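Long-range contact in DUF1573 domain-containing protein (Porphyromonas gingivalis, PDB 2QSV), which is of unknown function, though possibly related to cysteine peptidases, and is represented here by its C-terminal part, two immunoglobulin-like domains: residues A114-M120 against A147-L152. Numbering follows the deposited sequence.
Sequences AAQTGVM and AGPLRL
Met120, present as selenomethionine, lies across Leu150 at roughly a right angle, its CB 3.9 Å from Leu150 CD2, while its SE reaches Leu152 CD2, also at 3.9 Å. Met120 CG stands anti to the backbone N (chi1 -173°) and the chain bends at chi3 (76°), which carries the selenium past Leu150 to Leu152, two residues further along strand 150-157. Ile142 of strand 136-144 touches all three side chains, so this tight end belongs to the core between the two sheets of a β-sandwich with an immunoglobulin-like fold. Next to it the backbones close to 4.0 Å between Gly118 CA and Leu150 CA, an approach made possible by the absence of a side chain on Gly118.

Toward the short 3-10 turn at 114-116, in the loop leading from strand 94-105 of the first domain into strand 120-121 of the second, the contact becomes polar and wetter. Gly148 N gives Thr117 O a weak, bent hydrogen bond of 2.9 Å (125° at the hydrogen), and Ala115 O lies 3.6 Å from Pro149 CD. One water links Ala114 O to Ala147 N; a second receives a hydrogen bond from Arg151 NE and donates one to Gln116 O at 2.6 Å. Between the two ends, Asn144 bonds Gly148 O and Val119 N, and Asn205 bonds Pro149 O and Arg151 N. Apolar packing thus fixes the loop's exit, whereas the exposed turn, linked to 147-151 by one weak backbone bond and two water bridges, is probably more easily adjusted.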
ATOM      1  N   ALA A 114      -2.658 -23.533  14.784  1.00 35.20           N
ATOM      2  CA  ALA A 114      -2.314 -24.148  13.496  1.00 35.12           C
ATOM      3  C   ALA A 114      -3.532 -24.578  12.676  1.00 34.55           C
ATOM      4  O   ALA A 114      -3.510 -24.500  11.447  1.00 33.81           O
ATOM      5  CB  ALA A 114      -1.316 -25.326  13.696  1.00 35.62           C
ATOM      6  N   ALA A 115      -4.625 -24.966  13.337  1.00 34.05           N
ATOM      7  CA  ALA A 115      -5.832 -25.397  12.603  1.00 32.61           C
ATOM      8  C   ALA A 115      -6.561 -24.195  12.067  1.00 31.99           C
ATOM      9  O   ALA A 115      -7.461 -24.298  11.243  1.00 32.33           O
ATOM     10  CB  ALA A 115      -6.768 -26.231  13.529  1.00 34.92           C
ATOM     11  N   GLN A 116      -6.177 -23.019  12.525  1.00 30.42           N
ATOM     12  CA  GLN A 116      -6.765 -21.807  11.963  1.00 29.89           C
ATOM     13  C   GLN A 116      -5.895 -21.057  10.927  1.00 27.59           C
ATOM     14  O   GLN A 116      -6.306 -20.018  10.449  1.00 28.34           O
ATOM     15  CB  GLN A 116      -7.114 -20.825  13.084  1.00 31.52           C
ATOM     16  CG  GLN A 116      -7.998 -21.389  14.212  1.00 34.81           C
ATOM     17  CD  GLN A 116      -8.038 -20.412  15.368  1.00 36.63           C
ATOM     18  OE1 GLN A 116      -7.158 -20.389  16.213  1.00 38.29           O
ATOM     19  NE2 GLN A 116      -9.047 -19.576  15.378  1.00 42.05           N
ATOM     20  N   THR A 117      -4.705 -21.538  10.613  1.00 25.36           N
ATOM     21  CA  THR A 117      -3.805 -20.763   9.735  1.00 24.39           C
ATOM     22  C   THR A 117      -3.386 -21.610   8.581  1.00 22.76           C
ATOM     23  O   THR A 117      -3.442 -22.823   8.678  1.00 23.19           O
ATOM     24  CB  THR A 117      -2.560 -20.198  10.480  1.00 23.71           C
ATOM     25  OG1 THR A 117      -1.834 -21.278  11.095  1.00 24.54           O
ATOM     26  CG2 THR A 117      -2.958 -19.178  11.550  1.00 22.57           C
ATOM     27  N   GLY A 118      -2.987 -20.969   7.480  1.00 21.20           N
ATOM     28  CA  GLY A 118      -2.493 -21.655   6.303  1.00 20.71           C
ATOM     29  C   GLY A 118      -0.970 -21.523   6.141  1.00 21.12           C
ATOM     30  O   GLY A 118      -0.302 -20.858   6.949  1.00 22.36           O
ATOM     31  N   VAL A 119      -0.418 -22.225   5.165  1.00 20.11           N
ATOM     32  CA  VAL A 119       1.001 -22.098   4.795  1.00 20.80           C
ATOM     33  C   VAL A 119       0.972 -21.970   3.281  1.00 20.98           C
ATOM     34  O   VAL A 119       0.529 -22.899   2.566  1.00 21.10           O
ATOM     35  CB  VAL A 119       1.916 -23.288   5.247  1.00 20.87           C
ATOM     36  CG1 VAL A 119       3.435 -23.010   4.799  1.00 19.25           C
ATOM     37  CG2 VAL A 119       1.909 -23.519   6.760  1.00 19.89           C
HETATM   38  N   MSE A 120       1.421 -20.825   2.777  1.00 19.85           N
HETATM   39  CA  MSE A 120       1.351 -20.522   1.344  1.00 18.61           C
HETATM   40  C   MSE A 120       2.601 -20.994   0.604  1.00 20.16           C
HETATM   41  O   MSE A 120       3.741 -20.641   0.993  1.00 20.56           O
HETATM   42  CB  MSE A 120       1.096 -19.005   1.118  1.00 18.58           C
HETATM   43  CG  MSE A 120       0.831 -18.623  -0.396  1.00 17.26           C
HETATM   44 SE   MSE A 120      -0.172 -17.003  -0.550  0.55 19.87          SE
HETATM   45  CE  MSE A 120       1.422 -15.853  -0.104  1.00 18.33           C
ATOM     46  N   ALA A 147      -2.310 -26.577   7.808  1.00 23.98           N
ATOM     47  CA  ALA A 147      -3.293 -27.445   8.492  1.00 25.82           C
ATOM     48  C   ALA A 147      -4.668 -26.780   8.569  1.00 25.84           C
ATOM     49  O   ALA A 147      -5.641 -27.443   8.786  1.00 27.07           O
ATOM     50  CB  ALA A 147      -2.783 -27.838   9.908  1.00 24.27           C
ATOM     51  N   GLY A 148      -4.708 -25.464   8.386  1.00 25.88           N
ATOM     52  CA  GLY A 148      -5.903 -24.668   8.384  1.00 24.51           C
ATOM     53  C   GLY A 148      -6.120 -24.023   7.014  1.00 24.88           C
ATOM     54  O   GLY A 148      -5.281 -24.159   6.100  1.00 24.59           O
ATOM     55  N   PRO A 149      -7.255 -23.315   6.858  1.00 24.34           N
ATOM     56  CA  PRO A 149      -7.564 -22.630   5.599  1.00 24.46           C
ATOM     57  C   PRO A 149      -6.596 -21.434   5.429  1.00 22.98           C
ATOM     58  O   PRO A 149      -6.338 -20.679   6.377  1.00 23.03           O
ATOM     59  CB  PRO A 149      -9.014 -22.124   5.790  1.00 24.13           C
ATOM     60  CG  PRO A 149      -9.259 -22.134   7.247  1.00 26.69           C
ATOM     61  CD  PRO A 149      -8.274 -23.065   7.908  1.00 25.69           C
ATOM     62  N   LEU A 150      -6.055 -21.317   4.231  1.00 21.86           N
ATOM     63  CA  LEU A 150      -5.224 -20.185   3.847  1.00 20.37           C
ATOM     64  C   LEU A 150      -6.142 -19.099   3.347  1.00 19.42           C
ATOM     65  O   LEU A 150      -6.941 -19.342   2.418  1.00 18.84           O
ATOM     66  CB  LEU A 150      -4.259 -20.602   2.749  1.00 19.82           C
ATOM     67  CG  LEU A 150      -3.349 -19.514   2.115  1.00 19.81           C
ATOM     68  CD1 LEU A 150      -2.328 -18.970   3.141  1.00 15.92           C
ATOM     69  CD2 LEU A 150      -2.625 -20.116   0.862  1.00 15.50           C
ATOM     70  N   ARG A 151      -6.069 -17.923   3.977  1.00 17.60           N
ATOM     71  CA  ARG A 151      -6.867 -16.779   3.608  1.00 19.31           C
ATOM     72  C   ARG A 151      -6.023 -15.678   2.973  1.00 19.78           C
ATOM     73  O   ARG A 151      -4.970 -15.335   3.524  1.00 19.13           O
ATOM     74  CB  ARG A 151      -7.535 -16.219   4.863  1.00 19.15           C
ATOM     75  CG  ARG A 151      -8.514 -17.219   5.520  1.00 24.85           C
ATOM     76  CD  ARG A 151      -9.072 -16.637   6.832  1.00 32.60           C
ATOM     77  NE  ARG A 151      -9.633 -17.715   7.641  1.00 38.86           N
ATOM     78  CZ  ARG A 151     -10.763 -18.356   7.343  1.00 42.71           C
ATOM     79  NH1 ARG A 151     -11.453 -18.031   6.253  1.00 43.87           N
ATOM     80  NH2 ARG A 151     -11.208 -19.337   8.121  1.00 44.62           N
ATOM     81  N   LEU A 152      -6.472 -15.156   1.839  1.00 19.55           N
ATOM     82  CA  LEU A 152      -5.764 -14.102   1.130  1.00 20.11           C
ATOM     83  C   LEU A 152      -6.497 -12.829   1.459  1.00 20.90           C
ATOM     84  O   LEU A 152      -7.547 -12.549   0.873  1.00 21.73           O
ATOM     85  CB  LEU A 152      -5.732 -14.346  -0.390  1.00 19.92           C
ATOM     86  CG  LEU A 152      -5.259 -15.685  -0.921  1.00 19.66           C
ATOM     87  CD1 LEU A 152      -5.204 -15.712  -2.469  1.00 22.39           C
ATOM     88  CD2 LEU A 152      -3.933 -16.176  -0.311  1.00 21.96           C
TER
HETATM   89  O   HOH W   1      -1.275 -24.667   9.762  1.00 23.66           O
HETATM   90  O   HOH W   2      -8.615 -19.396   9.561  1.00 71.65           O